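Local coordinates for protein ADP-dependent L-serine kinase SerK (Thermococcus kodakarensis KOD1, PDB 5X0J) that uses ADP to phosphorylate free L-serine, giving O-phospho-L-serine and AMP in the first step of cysteine biosynthesis from serine, at residues 137-142 with 148-153; 104-109 with 141-146; 112-117 with 122-127. The protein carries 1 engineered substitution. One frame throughout, in Å; residues are numbered along the deposited sequence. Where two conformers were deposited one is given.

Contact 1 (137-142 with 148-153); sequences GEIAFA and SFAIPG
The carbonyl O of I151 takes two backbone N-H groups from successive residues of the facing chain. A140 N lies 2.9 Å from I151 O, nearly in line with the C=O bond though bent at the hydrogen (134°), whereas F141 N reaches I151 O at 3.4 Å in a straighter but weak bond. In return, I151 N gives F141 O a bond of 2.9 Å. With A140 and F141 both facing I151, this is a classic beta bulge, set at the open end of the antiparallel hairpin formed by strands 141-144 and 148-151. F141 and I151 form a hydrogen-bonded pair and A142 and A150 the next, non-hydrogen-bonded one; A142 CA also offers a C-H contact to F149 O.

The two pairs put their side chains on different faces. On the F141 side, I151 CD1 rests 4.3 Å from F141 CB, and V161 of helix 155-170 touches both residues. On the A150 side, I139 CD1 meets A150 CB at 3.7 Å, carried there by a chi1 of 59° and an extended chi2. Beyond the bulge water takes over: one molecule donates to both G137 O and G153 O, and a second joins E138 O to G153 N, beside the Schellman motif that closes the preceding helix, with G137 at its positive-phi position.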
ATOM      1  N   GLY A 137     -18.187  -2.205  -0.258  1.00 15.28           N
ATOM      2  CA  GLY A 137     -17.780  -1.274   0.792  1.00 15.38           C
ATOM      3  C   GLY A 137     -18.605  -1.355   2.061  1.00 15.28           C
ATOM      4  O   GLY A 137     -18.577  -0.447   2.880  1.00 15.79           O
ATOM      5  N   GLU A 138     -19.313  -2.462   2.251  1.00 14.94           N
ATOM      6  CA  GLU A 138     -20.242  -2.615   3.375  1.00 14.86           C
ATOM      7  C   GLU A 138     -19.566  -3.091   4.649  1.00 14.19           C
ATOM      8  O   GLU A 138     -20.128  -2.947   5.736  1.00 14.64           O
ATOM      9  CB  GLU A 138     -21.351  -3.594   2.992  1.00 15.23           C
ATOM     10  CG  GLU A 138     -22.275  -3.030   1.924  1.00 16.05           C
ATOM     11  CD  GLU A 138     -23.149  -4.068   1.255  1.00 16.57           C
ATOM     12  OE1 GLU A 138     -23.084  -5.260   1.611  1.00 17.04           O
ATOM     13  OE2 GLU A 138     -23.910  -3.685   0.342  1.00 17.68           O
ATOM     14  N   ILE A 139     -18.393  -3.701   4.512  1.00 13.50           N
ATOM     15  CA  ILE A 139     -17.588  -4.191   5.623  1.00 13.10           C
ATOM     16  C   ILE A 139     -16.142  -3.738   5.419  1.00 12.81           C
ATOM     17  O   ILE A 139     -15.786  -3.288   4.326  1.00 13.19           O
ATOM     18  CB  ILE A 139     -17.671  -5.733   5.733  1.00 13.04           C
ATOM     19  CG1 ILE A 139     -17.184  -6.435   4.459  1.00 13.09           C
ATOM     20  CG2 ILE A 139     -19.106  -6.163   6.029  1.00 13.32           C
ATOM     21  CD1 ILE A 139     -17.154  -7.944   4.583  1.00 13.10           C
ATOM     22  N   ALA A 140     -15.325  -3.865   6.464  1.00 12.31           N
ATOM     23  CA  ALA A 140     -13.934  -3.391   6.417  1.00 12.16           C
ATOM     24  C   ALA A 140     -13.101  -4.266   5.477  1.00 11.84           C
ATOM     25  O   ALA A 140     -12.378  -3.763   4.616  1.00 11.79           O
ATOM     26  CB  ALA A 140     -13.339  -3.396   7.813  1.00 12.14           C
ATOM     27  N   PHE A 141     -13.206  -5.578   5.651  1.00 11.68           N
ATOM     28  CA  PHE A 141     -12.514  -6.541   4.806  1.00 11.65           C
ATOM     29  C   PHE A 141     -13.302  -7.843   4.775  1.00 11.75           C
ATOM     30  O   PHE A 141     -13.955  -8.196   5.764  1.00 11.86           O
ATOM     31  CB  PHE A 141     -11.139  -6.915   5.387  1.00 11.75           C
ATOM     32  CG  PHE A 141     -10.015  -5.940   5.123  1.00 11.80           C
ATOM     33  CD1 PHE A 141      -9.481  -5.769   3.844  1.00 11.78           C
ATOM     34  CD2 PHE A 141      -9.412  -5.275   6.183  1.00 11.87           C
ATOM     35  CE1 PHE A 141      -8.397  -4.920   3.633  1.00 11.80           C
ATOM     36  CE2 PHE A 141      -8.350  -4.413   5.967  1.00 11.88           C
ATOM     37  CZ  PHE A 141      -7.835  -4.242   4.700  1.00 11.92           C
ATOM     38  N   ALA A 142     -13.206  -8.561   3.661  1.00 11.81           N
ATOM     39  CA  ALA A 142     -13.540  -9.988   3.604  1.00 12.06           C
ATOM     40  C   ALA A 142     -12.241 -10.766   3.699  1.00 12.26           C
ATOM     41  O   ALA A 142     -11.307 -10.487   2.951  1.00 12.56           O
ATOM     42  CB  ALA A 142     -14.270 -10.333   2.317  1.00 12.22           C
ATOM     43  N   SER A 148     -14.548 -18.299   4.363  1.00 15.87           N
ATOM     44  CA  SER A 148     -14.938 -16.926   4.058  1.00 15.08           C
ATOM     45  C   SER A 148     -15.475 -16.238   5.302  1.00 14.55           C
ATOM     46  O   SER A 148     -16.436 -16.701   5.901  1.00 14.35           O
ATOM     47  CB  SER A 148     -16.016 -16.930   2.979  1.00 15.28           C
ATOM     48  OG  SER A 148     -16.530 -15.630   2.760  1.00 15.14           O
ATOM     49  N   PHE A 149     -14.862 -15.122   5.686  1.00 14.05           N
ATOM     50  CA  PHE A 149     -15.290 -14.359   6.858  1.00 14.06           C
ATOM     51  C   PHE A 149     -15.471 -12.892   6.528  1.00 13.49           C
ATOM     52  O   PHE A 149     -14.676 -12.318   5.767  1.00 13.38           O
ATOM     53  CB  PHE A 149     -14.262 -14.432   7.993  1.00 14.24           C
ATOM     54  CG  PHE A 149     -13.863 -15.824   8.384  1.00 14.84           C
ATOM     55  CD1 PHE A 149     -12.829 -16.471   7.719  1.00 15.22           C
ATOM     56  CD2 PHE A 149     -14.506 -16.486   9.432  1.00 15.33           C
ATOM     57  CE1 PHE A 149     -12.438 -17.750   8.080  1.00 15.74           C
ATOM     58  CE2 PHE A 149     -14.123 -17.776   9.791  1.00 15.80           C
ATOM     59  CZ  PHE A 149     -13.086 -18.399   9.117  1.00 15.96           C
ATOM     60  N   ALA A 150     -16.480 -12.279   7.133  1.00 13.27           N
ATOM     61  CA  ALA A 150     -16.658 -10.841   7.113  1.00 13.12           C
ATOM     62  C   ALA A 150     -16.021 -10.231   8.350  1.00 12.91           C
ATOM     63  O   ALA A 150     -16.189 -10.752   9.457  1.00 13.23           O
ATOM     64  CB  ALA A 150     -18.131 -10.504   7.080  1.00 13.18           C
ATOM     65  N   ILE A 151     -15.289  -9.131   8.151  1.00 12.63           N
ATOM     66  CA  ILE A 151     -14.814  -8.278   9.244  1.00 12.61           C
ATOM     67  C   ILE A 151     -15.594  -6.966   9.127  1.00 12.88           C
ATOM     68  O   ILE A 151     -15.279  -6.132   8.290  1.00 12.71           O
ATOM     69  CB  ILE A 151     -13.290  -8.052   9.167  1.00 12.44           C
ATOM     70  CG1 ILE A 151     -12.579  -9.405   9.287  1.00 12.51           C
ATOM     71  CG2 ILE A 151     -12.849  -7.084  10.264  1.00 12.45           C
ATOM     72  CD1 ILE A 151     -11.105  -9.393   8.941  1.00 12.51           C
ATOM     73  N   PRO A 152     -16.662  -6.801   9.942  1.00 13.20           N
ATOM     74  CA  PRO A 152     -17.490  -5.602   9.872  1.00 13.49           C
ATOM     75  C   PRO A 152     -16.700  -4.338  10.168  1.00 13.48           C
ATOM     76  O   PRO A 152     -15.666  -4.388  10.849  1.00 13.64           O
ATOM     77  CB  PRO A 152     -18.548  -5.831  10.958  1.00 13.85           C
ATOM     78  CG  PRO A 152     -18.559  -7.290  11.179  1.00 14.01           C
ATOM     79  CD  PRO A 152     -17.198  -7.790  10.894  1.00 13.61           C
ATOM     80  N   GLY A 153     -17.207  -3.224   9.665  1.00 13.63           N
ATOM     81  CA  GLY A 153     -16.702  -1.912  10.017  1.00 13.90           C
ATOM     82  C   GLY A 153     -16.270  -1.102   8.813  1.00 14.14           C
ATOM     83  O   GLY A 153     -16.762  -1.288   7.686  1.00 14.30           O
TER
HETATM   84  O   HOH W   1     -17.512   0.195   5.428  1.00 24.98           O
HETATM   85  O   HOH W   2     -19.888  -3.327   8.455  1.00 15.89           O

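Contact 2 (104-109 with 141-146)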
ATOM      1  N   PRO A 104      -4.219  -7.079   1.237  1.00 12.22           N
ATOM      2  CA  PRO A 104      -3.310  -7.803   2.123  1.00 12.40           C
ATOM      3  C   PRO A 104      -3.572  -9.295   2.013  1.00 12.68           C
ATOM      4  O   PRO A 104      -4.730  -9.701   1.856  1.00 12.69           O
ATOM      5  CB  PRO A 104      -3.672  -7.296   3.530  1.00 12.32           C
ATOM      6  CG  PRO A 104      -4.564  -6.123   3.334  1.00 12.27           C
ATOM      7  CD  PRO A 104      -5.171  -6.230   1.983  1.00 12.34           C
ATOM      8  N   ALA A 105      -2.521 -10.095   2.123  1.00 13.12           N
ATOM      9  CA  ALA A 105      -2.634 -11.556   2.048  1.00 13.42           C
ATOM     10  C   ALA A 105      -1.563 -12.178   2.909  1.00 13.90           C
ATOM     11  O   ALA A 105      -0.548 -11.554   3.193  1.00 13.80           O
ATOM     12  CB  ALA A 105      -2.493 -12.036   0.615  1.00 13.70           C
ATOM     13  N   PHE A 106      -1.772 -13.424   3.312  1.00 14.35           N
ATOM     14  CA  PHE A 106      -0.768 -14.098   4.113  1.00 14.90           C
ATOM     15  C   PHE A 106      -0.625 -15.565   3.808  1.00 15.74           C
ATOM     16  O   PHE A 106      -1.590 -16.233   3.395  1.00 15.68           O
ATOM     17  CB  PHE A 106      -0.993 -13.891   5.619  1.00 14.89           C
ATOM     18  CG  PHE A 106      -2.249 -14.513   6.163  1.00 14.95           C
ATOM     19  CD1 PHE A 106      -2.263 -15.837   6.593  1.00 15.12           C
ATOM     20  CD2 PHE A 106      -3.407 -13.768   6.286  1.00 14.67           C
ATOM     21  CE1 PHE A 106      -3.423 -16.407   7.109  1.00 15.39           C
ATOM     22  CE2 PHE A 106      -4.565 -14.330   6.803  1.00 14.88           C
ATOM     23  CZ  PHE A 106      -4.572 -15.652   7.218  1.00 15.09           C
ATOM     24  N   LYS A 107       0.599 -16.040   4.026  1.00 16.67           N
ATOM     25  CA  LYS A 107       0.890 -17.449   4.192  1.00 17.64           C
ATOM     26  C   LYS A 107       1.086 -17.632   5.695  1.00 17.62           C
ATOM     27  O   LYS A 107       1.959 -17.003   6.298  1.00 17.22           O
ATOM     28  CB  LYS A 107       2.151 -17.840   3.416  1.00 18.59           C
ATOM     29  CG  LYS A 107       2.498 -19.318   3.461  1.00 19.68           C
ATOM     30  CD  LYS A 107       1.583 -20.164   2.588  1.00 20.61           C
ATOM     31  CE  LYS A 107       1.722 -21.639   2.932  1.00 21.84           C
ATOM     32  NZ  LYS A 107       0.742 -22.484   2.208  1.00 22.53           N
ATOM     33  N   GLY A 108       0.252 -18.477   6.293  1.00 18.04           N
ATOM     34  CA  GLY A 108       0.301 -18.742   7.726  1.00 18.78           C
ATOM     35  C   GLY A 108      -0.990 -19.338   8.237  1.00 19.29           C
ATOM     36  O   GLY A 108      -1.878 -19.699   7.453  1.00 19.60           O
ATOM     37  N   ASP A 109      -1.094 -19.440   9.559  1.00 20.03           N
ATOM     38  CA  ASP A 109      -2.213 -20.139  10.178  1.00 20.85           C
ATOM     39  C   ASP A 109      -3.425 -19.221  10.358  1.00 20.05           C
ATOM     40  O   ASP A 109      -3.358 -18.248  11.121  1.00 19.60           O
ATOM     41  CB  ASP A 109      -1.820 -20.714  11.530  1.00 22.06           C
ATOM     42  CG  ASP A 109      -2.941 -21.524  12.137  1.00 23.15           C
ATOM     43  OD1 ASP A 109      -3.259 -22.598  11.592  1.00 24.78           O
ATOM     44  OD2 ASP A 109      -3.538 -21.079  13.128  1.00 24.20           O
ATOM     45  N   PHE A 141     -13.206  -5.578   5.651  1.00 11.68           N
ATOM     46  CA  PHE A 141     -12.514  -6.541   4.806  1.00 11.65           C
ATOM     47  C   PHE A 141     -13.302  -7.843   4.775  1.00 11.75           C
ATOM     48  O   PHE A 141     -13.955  -8.196   5.764  1.00 11.86           O
ATOM     49  CB  PHE A 141     -11.139  -6.915   5.387  1.00 11.75           C
ATOM     50  CG  PHE A 141     -10.015  -5.940   5.123  1.00 11.80           C
ATOM     51  CD1 PHE A 141      -9.481  -5.769   3.844  1.00 11.78           C
ATOM     52  CD2 PHE A 141      -9.412  -5.275   6.183  1.00 11.87           C
ATOM     53  CE1 PHE A 141      -8.397  -4.920   3.633  1.00 11.80           C
ATOM     54  CE2 PHE A 141      -8.350  -4.413   5.967  1.00 11.88           C
ATOM     55  CZ  PHE A 141      -7.835  -4.242   4.700  1.00 11.92           C
ATOM     56  N   ALA A 142     -13.206  -8.561   3.661  1.00 11.81           N
ATOM     57  CA  ALA A 142     -13.540  -9.988   3.604  1.00 12.06           C
ATOM     58  C   ALA A 142     -12.241 -10.766   3.699  1.00 12.26           C
ATOM     59  O   ALA A 142     -11.307 -10.487   2.951  1.00 12.56           O
ATOM     60  CB  ALA A 142     -14.270 -10.333   2.317  1.00 12.22           C
ATOM     61  N   LEU A 143     -12.188 -11.725   4.615  1.00 12.52           N
ATOM     62  CA  LEU A 143     -11.043 -12.623   4.764  1.00 12.89           C
ATOM     63  C   LEU A 143     -11.408 -13.923   4.078  1.00 13.32           C
ATOM     64  O   LEU A 143     -12.279 -14.653   4.571  1.00 13.50           O
ATOM     65  CB  LEU A 143     -10.758 -12.835   6.252  1.00 13.07           C
ATOM     66  CG  LEU A 143      -9.753 -13.910   6.647  1.00 13.34           C
ATOM     67  CD1 LEU A 143      -8.412 -13.651   5.985  1.00 13.34           C
ATOM     68  CD2 LEU A 143      -9.610 -13.932   8.157  1.00 13.47           C
ATOM     69  N   VAL A 144     -10.799 -14.188   2.926  1.00 13.86           N
ATOM     70  CA  VAL A 144     -11.247 -15.266   2.055  1.00 14.80           C
ATOM     71  C   VAL A 144     -10.115 -16.173   1.609  1.00 15.43           C
ATOM     72  O   VAL A 144      -9.010 -15.730   1.300  1.00 15.07           O
ATOM     73  CB  VAL A 144     -12.049 -14.729   0.844  1.00 15.14           C
ATOM     74  CG1 VAL A 144     -13.291 -13.999   1.320  1.00 15.24           C
ATOM     75  CG2 VAL A 144     -11.208 -13.838  -0.054  1.00 15.42           C
ATOM     76  N   GLY A 145     -10.412 -17.467   1.644  1.00 16.47           N
ATOM     77  CA  GLY A 145      -9.542 -18.503   1.118  1.00 17.49           C
ATOM     78  C   GLY A 145     -10.375 -19.764   1.043  1.00 18.40           C
ATOM     79  O   GLY A 145     -11.407 -19.772   0.374  1.00 19.20           O
ATOM     80  N   GLU A 146      -9.960 -20.802   1.766  1.00 18.97           N
ATOM     81  CA  GLU A 146     -10.775 -22.017   1.891  1.00 19.69           C
ATOM     82  C   GLU A 146     -12.118 -21.646   2.514  1.00 19.50           C
ATOM     83  O   GLU A 146     -13.180 -22.066   2.034  1.00 20.91           O
ATOM     84  CB  GLU A 146     -10.055 -23.063   2.751  1.00 20.10           C
ATOM     85  CG  GLU A 146     -10.735 -24.417   2.783  1.00 20.91           C
TER
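F141 meets P104 with the far end of its ring: F141 CE1 is 3.9 Å from P104 CD, and F141 CZ is 4.0 Å from P104 CG. The two side chains approach from opposite directions, and the proline CD carbon comes at the phenyl ring obliquely. The F141 ring gets there because chi1 of -81° turns CG opposite the carbonyl carbon, projecting the ring from strand 141-144 toward strand 98-107. Helix 155-170 lies over the pair, with Q158 touching F141 and L165 touching P104, which buries the two residues between sheet and helix.

Strands 98-107 and 141-144 are not neighbours in the antiparallel sheet of this C-terminal domain. Each pairs with strand 196-199, which runs between them, so the contact is made by side chains reaching across an intervening strand, with F198 of that strand touched by both F106 and L143. The backbones of 104-109 and 141-146 share no direct bond. The P104 side chain lies about 11 Å from the bound phosphoserine, and W102, a little earlier on the same strand, binds this product.

Two residues after F141, L143 makes the second apolar meeting. Its CG stands anti to the backbone N (chi1 170°), which brings the end of the side chain nearer to strand 98-107, and the CD1 branch alone touches the facing segment, with L143 CD1 4.0 Å from F106 CE2. The side chains cross at about a right angle, and this methyl, like the proline CD, meets its ring obliquely. G108 N lies in the plane of the F106 ring at its edge, its hydrogen bond going to D195.

Contact 3 (112-117 with 122-127); sequences EVVERL and LEVIED
L122 N donates to L117 O, the one polar link between the two segments, at 3.2 Å. The donor comes in at 142° to the C=O bond and 29° out of the carbonyl plane. Through it a carbonyl of helix 110-119 holds the first residue of 122-127, where the chain turns back along the helix toward the short strand 125-126. The same turn brings L122 CB to 3.4 Å from L117 O.

The remaining contacts are apolar and involve four side chains. L122 lies against the last turns of the helix, where L122 CD1 meets L117 CD2 at 3.7 Å. V124 spreads its two methyls over successive turns of the helix. V124 CG2 packs 4.0 Å from L117 CB, the side chains crossing at about a right angle, while V124 CG1, anti to the backbone N at chi1 -178°, reaches both methyls of V114, with V124 CG1 to V114 CG1 at 4.1 Å. This helix-turn-strand unit packs one side of the helix, and the loop after it, against a face of the sheet: L122 also touches I151, and V124 touches F149, both on strand 148-151. Shortening V124 to an alanine would probably leave V114 without its partner methyl and open a gap beside L117 CB.

The contact is plain packing away from the ligand sites; R116 of the same helix forms salt bridges with E167 and E171.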
ATOM      1  N   GLU A 112      -4.649 -18.652  14.090  1.00 20.92           N
ATOM      2  CA  GLU A 112      -3.778 -17.710  14.792  1.00 20.95           C
ATOM      3  C   GLU A 112      -4.068 -16.251  14.402  1.00 19.10           C
ATOM      4  O   GLU A 112      -4.127 -15.374  15.266  1.00 18.39           O
ATOM      5  CB  GLU A 112      -2.311 -18.033  14.504  1.00 22.61           C
ATOM      6  CG  GLU A 112      -1.326 -17.351  15.433  1.00 24.37           C
ATOM      7  CD  GLU A 112       0.097 -17.860  15.255  1.00 26.05           C
ATOM      8  OE1 GLU A 112       0.460 -18.317  14.138  1.00 28.22           O
ATOM      9  OE2 GLU A 112       0.851 -17.809  16.240  1.00 28.31           O
ATOM     10  N   VAL A 113      -4.235 -16.007  13.103  1.00 17.64           N
ATOM     11  CA  VAL A 113      -4.578 -14.669  12.602  1.00 16.63           C
ATOM     12  C   VAL A 113      -5.948 -14.243  13.156  1.00 16.12           C
ATOM     13  O   VAL A 113      -6.081 -13.149  13.704  1.00 15.61           O
ATOM     14  CB  VAL A 113      -4.525 -14.595  11.050  1.00 16.02           C
ATOM     15  CG1 VAL A 113      -5.029 -13.250  10.534  1.00 15.63           C
ATOM     16  CG2 VAL A 113      -3.099 -14.822  10.550  1.00 16.10           C
ATOM     17  N   VAL A 114      -6.945 -15.121  13.060  1.00 16.06           N
ATOM     18  CA  VAL A 114      -8.293 -14.805  13.567  1.00 16.17           C
ATOM     19  C   VAL A 114      -8.280 -14.475  15.069  1.00 16.43           C
ATOM     20  O   VAL A 114      -8.910 -13.499  15.501  1.00 16.22           O
ATOM     21  CB  VAL A 114      -9.298 -15.932  13.236  1.00 16.36           C
ATOM     22  CG1 VAL A 114     -10.636 -15.712  13.947  1.00 16.40           C
ATOM     23  CG2 VAL A 114      -9.510 -16.023  11.732  1.00 16.40           C
ATOM     24  N   GLU A 115      -7.570 -15.276  15.861  1.00 17.11           N
ATOM     25  CA  GLU A 115      -7.388 -15.056  17.308  0.50 17.48           C
ATOM     26  C   GLU A 115      -6.830 -13.663  17.589  1.00 17.10           C
ATOM     27  O   GLU A 115      -7.296 -12.936  18.475  1.00 17.27           O
ATOM     28  CB  GLU A 115      -6.432 -16.125  17.879  0.50 18.29           C
ATOM     29  CG  GLU A 115      -6.062 -15.990  19.352  0.50 19.09           C
ATOM     30  CD  GLU A 115      -5.256 -17.175  19.865  0.50 19.89           C
ATOM     31  OE1 GLU A 115      -4.303 -17.600  19.173  0.50 20.66           O
ATOM     32  OE2 GLU A 115      -5.567 -17.669  20.968  0.50 20.55           O
ATOM     33  N   ARG A 116      -5.788 -13.304  16.835  1.00 16.53           N
ATOM     34  CA  ARG A 116      -5.157 -11.983  17.000  1.00 16.21           C
ATOM     35  C   ARG A 116      -6.082 -10.845  16.566  1.00 15.05           C
ATOM     36  O   ARG A 116      -6.115  -9.799  17.215  1.00 14.78           O
ATOM     37  CB  ARG A 116      -3.811 -11.893  16.262  1.00 16.78           C
ATOM     38  CG  ARG A 116      -2.664 -12.602  16.970  1.00 17.92           C
ATOM     39  CD  ARG A 116      -2.151 -11.812  18.168  1.00 18.92           C
ATOM     40  NE  ARG A 116      -1.335 -10.657  17.794  1.00 19.51           N
ATOM     41  CZ  ARG A 116      -0.048 -10.703  17.445  1.00 19.85           C
ATOM     42  NH1 ARG A 116       0.607 -11.854  17.406  1.00 20.12           N
ATOM     43  NH2 ARG A 116       0.589  -9.580  17.124  1.00 20.48           N
ATOM     44  N   LEU A 117      -6.819 -11.036  15.477  1.00 14.41           N
ATOM     45  CA  LEU A 117      -7.827 -10.055  15.061  1.00 13.85           C
ATOM     46  C   LEU A 117      -8.899  -9.845  16.145  1.00 13.91           C
ATOM     47  O   LEU A 117      -9.232  -8.707  16.493  1.00 13.65           O
ATOM     48  CB  LEU A 117      -8.474 -10.479  13.745  1.00 13.71           C
ATOM     49  CG  LEU A 117      -7.563 -10.464  12.511  1.00 13.51           C
ATOM     50  CD1 LEU A 117      -8.320 -11.082  11.347  1.00 13.63           C
ATOM     51  CD2 LEU A 117      -7.089  -9.058  12.147  1.00 13.50           C
ATOM     52  N   LEU A 122     -11.777  -6.829  16.893  1.00 14.07           N
ATOM     53  CA  LEU A 122     -12.515  -7.008  15.654  1.00 13.84           C
ATOM     54  C   LEU A 122     -13.462  -8.176  15.744  1.00 14.03           C
ATOM     55  O   LEU A 122     -13.238  -9.114  16.511  1.00 14.21           O
ATOM     56  CB  LEU A 122     -11.552  -7.273  14.504  1.00 13.55           C
ATOM     57  CG  LEU A 122     -10.655  -6.080  14.194  1.00 13.54           C
ATOM     58  CD1 LEU A 122      -9.427  -6.527  13.449  1.00 13.54           C
ATOM     59  CD2 LEU A 122     -11.423  -5.052  13.379  1.00 13.34           C
ATOM     60  N   GLU A 123     -14.518  -8.114  14.943  1.00 14.06           N
ATOM     61  CA  GLU A 123     -15.381  -9.262  14.710  1.00 14.35           C
ATOM     62  C   GLU A 123     -14.924  -9.980  13.455  1.00 14.16           C
ATOM     63  O   GLU A 123     -14.519  -9.336  12.485  1.00 14.06           O
ATOM     64  CB  GLU A 123     -16.828  -8.825  14.583  1.00 14.84           C
ATOM     65  CG  GLU A 123     -17.376  -8.164  15.837  1.00 15.43           C
ATOM     66  CD  GLU A 123     -18.798  -7.705  15.651  1.00 15.99           C
ATOM     67  OE1 GLU A 123     -19.704  -8.534  15.836  1.00 17.02           O
ATOM     68  OE2 GLU A 123     -19.012  -6.524  15.326  1.00 16.90           O
ATOM     69  N   VAL A 124     -14.942 -11.311  13.489  1.00 14.00           N
ATOM     70  CA  VAL A 124     -14.566 -12.133  12.335  1.00 14.10           C
ATOM     71  C   VAL A 124     -15.662 -13.188  12.213  1.00 14.24           C
ATOM     72  O   VAL A 124     -15.714 -14.129  12.991  1.00 14.46           O
ATOM     73  CB  VAL A 124     -13.167 -12.763  12.510  1.00 14.49           C
ATOM     74  CG1 VAL A 124     -12.786 -13.562  11.264  1.00 14.67           C
ATOM     75  CG2 VAL A 124     -12.129 -11.687  12.841  1.00 14.47           C
ATOM     76  N   ILE A 125     -16.564 -12.975  11.257  1.00 13.82           N
ATOM     77  CA  ILE A 125     -17.833 -13.691  11.203  1.00 14.06           C
ATOM     78  C   ILE A 125     -17.871 -14.539   9.949  1.00 14.15           C
ATOM     79  O   ILE A 125     -17.791 -14.007   8.840  1.00 13.72           O
ATOM     80  CB  ILE A 125     -19.001 -12.695  11.210  1.00 14.12           C
ATOM     81  CG1 ILE A 125     -18.996 -11.909  12.522  1.00 14.34           C
ATOM     82  CG2 ILE A 125     -20.330 -13.424  11.014  1.00 14.37           C
ATOM     83  CD1 ILE A 125     -19.890 -10.695  12.508  1.00 14.35           C
ATOM     84  N   GLU A 126     -18.021 -15.857  10.102  1.00 14.55           N
ATOM     85  CA  GLU A 126     -18.100 -16.716   8.930  1.00 14.95           C
ATOM     86  C   GLU A 126     -19.336 -16.328   8.122  1.00 14.58           C
ATOM     87  O   GLU A 126     -20.431 -16.195   8.663  1.00 14.58           O
ATOM     88  CB  GLU A 126     -18.126 -18.197   9.300  1.00 16.17           C
ATOM     89  CG  GLU A 126     -17.799 -19.092   8.120  1.00 17.33           C
ATOM     90  CD  GLU A 126     -17.606 -20.541   8.503  1.00 18.61           C
ATOM     91  OE1 GLU A 126     -18.149 -20.954   9.549  1.00 20.05           O
ATOM     92  OE2 GLU A 126     -16.908 -21.258   7.749  1.00 19.95           O
ATOM     93  N   ASP A 127     -19.149 -16.123   6.822  1.00 14.03           N
ATOM     94  CA  ASP A 127     -20.140 -15.433   6.002  1.00 13.98           C
ATOM     95  C   ASP A 127     -19.828 -15.686   4.533  1.00 14.18           C
ATOM     96  O   ASP A 127     -18.846 -15.148   4.007  1.00 13.97           O
ATOM     97  CB  ASP A 127     -20.099 -13.931   6.328  1.00 13.54           C
ATOM     98  CG  ASP A 127     -21.139 -13.113   5.581  1.00 13.59           C
ATOM     99  OD1 ASP A 127     -21.781 -13.625   4.639  1.00 13.70           O
ATOM    100  OD2 ASP A 127     -21.292 -11.922   5.937  1.00 13.52           O
TER

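How the contacts relate
From the N terminus, strand 98-107 supplies the first half of contact 2 and leads into helix 110-119. Contact 3 then closes a short loop as the chain turns back along that helix, entirely within the longer loop of contact 2. The chain continues through helix 130-135 to 137-142, which opens contact 1; the overlapping 141-146 closes contact 2, sharing F141 and A142, and 148-153 completes the hairpin of contact 1. Contacts 1 and 2 thus overlap on strand 141-144. Strand 148-151 joins contact 1 to contact 3 through A150 N to I125 O, while F106 against V113 joins contacts 2 and 3, tying helix 110-119 to the sheet.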